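Local structure of putative glycosylhydrolase (Parabacteroides distasonis, 3S5Q) at residues N75-Y81 / S92-I97. The protein is a putative glycoside hydrolase of the 3-keto-disaccharide hydrolase family, with a concanavalin A-like fold, that probably cleaves sugar linkages. Numbering follows the deposited sequence.
Sequences NSGVVIY and SIEIQI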
loop_
_atom_site.group_PDB
_atom_site.type_symbol
_atom_site.label_atom_id
_atom_site.label_comp_id
_atom_site.label_asym_id
_atom_site.label_seq_id
_atom_site.Cartn_x
_atom_site.Cartn_y
_atom_site.Cartn_z
ATOM N N ASN A 75 -2.389 -3.642 -10.867
ATOM C CA ASN A 75 -1.401 -4.278 -10.004
ATOM C C ASN A 75 -0.381 -3.179 -9.606
ATOM O O ASN A 75 0.257 -2.565 -10.480
ATOM C CB ASN A 75 -0.737 -5.408 -10.806
ATOM C CG ASN A 75 0.134 -6.318 -9.962
ATOM O OD1 ASN A 75 0.794 -5.882 -9.035
ATOM N ND2 ASN A 75 0.154 -7.591 -10.300
ATOM N N SER A 76 -0.252 -2.926 -8.303
ATOM C CA SER A 76 0.545 -1.825 -7.744
ATOM C C SER A 76 0.734 -2.171 -6.249
ATOM O O SER A 76 0.661 -3.350 -5.860
ATOM C CB SER A 76 -0.204 -0.499 -7.970
ATOM O OG SER A 76 0.480 0.658 -7.470
ATOM N N GLY A 77 0.932 -1.172 -5.409
ATOM C CA GLY A 77 1.069 -1.389 -3.974
ATOM C C GLY A 77 1.701 -0.215 -3.245
ATOM O O GLY A 77 2.115 0.782 -3.863
ATOM N N VAL A 78 1.753 -0.336 -1.918
ATOM C CA VAL A 78 2.345 0.656 -1.056
ATOM C C VAL A 78 3.520 -0.044 -0.381
ATOM O O VAL A 78 3.394 -1.162 0.100
ATOM C CB VAL A 78 1.357 1.174 0.007
ATOM C CG1 VAL A 78 2.046 2.250 0.912
ATOM C CG2 VAL A 78 0.088 1.719 -0.660
ATOM N N VAL A 79 4.665 0.624 -0.386
ATOM C CA VAL A 79 5.883 0.080 0.141
ATOM C C VAL A 79 6.280 0.854 1.414
ATOM O O VAL A 79 6.370 2.083 1.419
ATOM C CB VAL A 79 6.990 0.167 -0.945
ATOM C CG1 VAL A 79 8.359 -0.353 -0.398
ATOM C CG2 VAL A 79 6.564 -0.585 -2.260
ATOM N N ILE A 80 6.505 0.137 2.508
ATOM C CA ILE A 80 6.931 0.781 3.741
ATOM C C ILE A 80 8.253 0.166 4.207
ATOM O O ILE A 80 8.688 -0.868 3.689
ATOM C CB ILE A 80 5.850 0.700 4.833
ATOM C CG1 ILE A 80 5.603 -0.771 5.262
ATOM C CG2 ILE A 80 4.567 1.422 4.344
ATOM C CD1 ILE A 80 4.725 -1.013 6.505
ATOM N N TYR A 81 8.896 0.863 5.128
ATOM C CA TYR A 81 10.125 0.412 5.742
ATOM C C TYR A 81 11.219 0.134 4.691
ATOM O O TYR A 81 11.986 -0.819 4.817
ATOM C CB TYR A 81 9.838 -0.818 6.567
ATOM C CG TYR A 81 8.846 -0.660 7.718
ATOM C CD1 TYR A 81 8.431 0.594 8.189
ATOM C CD2 TYR A 81 8.451 -1.790 8.452
ATOM C CE1 TYR A 81 7.577 0.712 9.300
ATOM C CE2 TYR A 81 7.623 -1.684 9.546
ATOM C CZ TYR A 81 7.191 -0.439 9.971
ATOM O OH TYR A 81 6.375 -0.371 11.072
ATOM N N SER A 92 12.335 -3.951 1.736
ATOM C CA SER A 92 11.128 -3.269 2.147
ATOM C C SER A 92 10.007 -4.260 2.397
ATOM O O SER A 92 10.150 -5.475 2.145
ATOM C CB SER A 92 10.723 -2.252 1.075
ATOM O OG SER A 92 10.376 -2.951 -0.090
ATOM N N ILE A 93 8.902 -3.723 2.909
ATOM C CA ILE A 93 7.673 -4.468 3.066
ATOM C C ILE A 93 6.569 -3.825 2.171
ATOM O O ILE A 93 6.273 -2.623 2.261
ATOM C CB ILE A 93 7.230 -4.545 4.523
ATOM C CG1 ILE A 93 8.382 -5.150 5.372
ATOM C CG2 ILE A 93 5.915 -5.370 4.582
ATOM C CD1 ILE A 93 8.092 -5.240 6.853
ATOM N N GLU A 94 6.017 -4.638 1.288
ATOM C CA GLU A 94 4.963 -4.161 0.410
ATOM C C GLU A 94 3.573 -4.649 0.810
ATOM O O GLU A 94 3.375 -5.835 1.103
ATOM C CB GLU A 94 5.223 -4.513 -1.032
ATOM C CG GLU A 94 4.281 -3.726 -1.962
ATOM C CD GLU A 94 4.544 -3.873 -3.437
ATOM O OE1 GLU A 94 5.085 -4.916 -3.839
ATOM O OE2 GLU A 94 4.170 -2.926 -4.192
ATOM N N ILE A 95 2.631 -3.693 0.809
ATOM C CA ILE A 95 1.208 -3.924 0.953
ATOM C C ILE A 95 0.665 -3.914 -0.472
ATOM O O ILE A 95 0.793 -2.929 -1.170
ATOM C CB ILE A 95 0.548 -2.834 1.753
ATOM C CG1 ILE A 95 1.256 -2.649 3.101
ATOM C CG2 ILE A 95 -0.940 -3.100 1.974
ATOM C CD1 ILE A 95 1.615 -3.925 3.812
ATOM N N GLN A 96 0.092 -5.028 -0.895
ATOM C CA GLN A 96 -0.422 -5.183 -2.270
ATOM C C GLN A 96 -1.637 -4.291 -2.571
ATOM O O GLN A 96 -2.535 -4.098 -1.736
ATOM C CB GLN A 96 -0.821 -6.647 -2.481
ATOM C CG GLN A 96 -1.367 -7.056 -3.899
ATOM C CD GLN A 96 -0.316 -7.050 -4.977
ATOM O OE1 GLN A 96 0.544 -6.176 -4.993
ATOM N NE2 GLN A 96 -0.372 -8.036 -5.909
ATOM N N ILE A 97 -1.710 -3.803 -3.809
ATOM C CA ILE A 97 -2.949 -3.204 -4.301
ATOM C C ILE A 97 -3.196 -3.926 -5.577
ATOM O O ILE A 97 -2.304 -3.994 -6.386
ATOM C CB ILE A 97 -2.824 -1.695 -4.576
ATOM C CG1 ILE A 97 -2.672 -0.959 -3.261
ATOM C CG2 ILE A 97 -4.066 -1.181 -5.387
ATOM C CD1 ILE A 97 -2.299 0.497 -3.399
#
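Segments 75-81 and 92-97 form a beta hairpin in one sheet of a concanavalin A-like sandwich, paired antiparallel through Ser-76/Ile-97, Val-78/Ile-95 and Ile-80/Ile-93. Each of these hydrogen-bonded pairs exchanges two backbone bonds. The shortest runs from Ile-95 N to Val-78 O (2.7 Å), while Ile-97 N reaches Ser-76 O at 3.2 Å from above the carbonyl plane, a less favourable approach than in the other pairs. Between them lie the non-hydrogen-bonded pairs Gly-77/Gln-96 and Val-79/Glu-94; there CA of Glu-94 also points a C-H at Val-78 O, 3.4 Å away.

Ser-76, Val-78, Ile-80, Ile-93, Ile-95 and Ile-97 share the face turned to the sandwich interior, where strands 62-70, 135-143 and 204-213 pack on it; Ser-76 OG bonds to Gln-196 O. Val-78 CG2 meets the tip of Ile-97, CD1, at 3.8 Å, and Ile-97 reaches this point by passing over Gly-77 CA. Next to the bend at Tyr-81, Ile-93 CD1 touches ring atom CD2 of Tyr-81 at 3.8 Å, the two side chains lying side by side. Ile-80 CD1 sits over the centre of that ring, whose hydroxyl bonds to Gly-144 O.

On the other face, Glu-94 has CG anti to its backbone N (chi1 -167°) and an extended chain, which carries the carboxylate back across the neighbouring strand. OE2 thereby lies 3.5 Å from Gly-77 CA, beside a residue with no side chain, while Glu-94 CG packs against Val-79 CG2. The other branch, Val-79 CG1, presses tightly on Ser-92 CB (3.4 Å); Ser-92 OG bonds to Trp-88 O. A largely apolar face against the second sheet and a mixed face behind it are characteristic of a beta-sandwich, here of the concanavalin A-like kind.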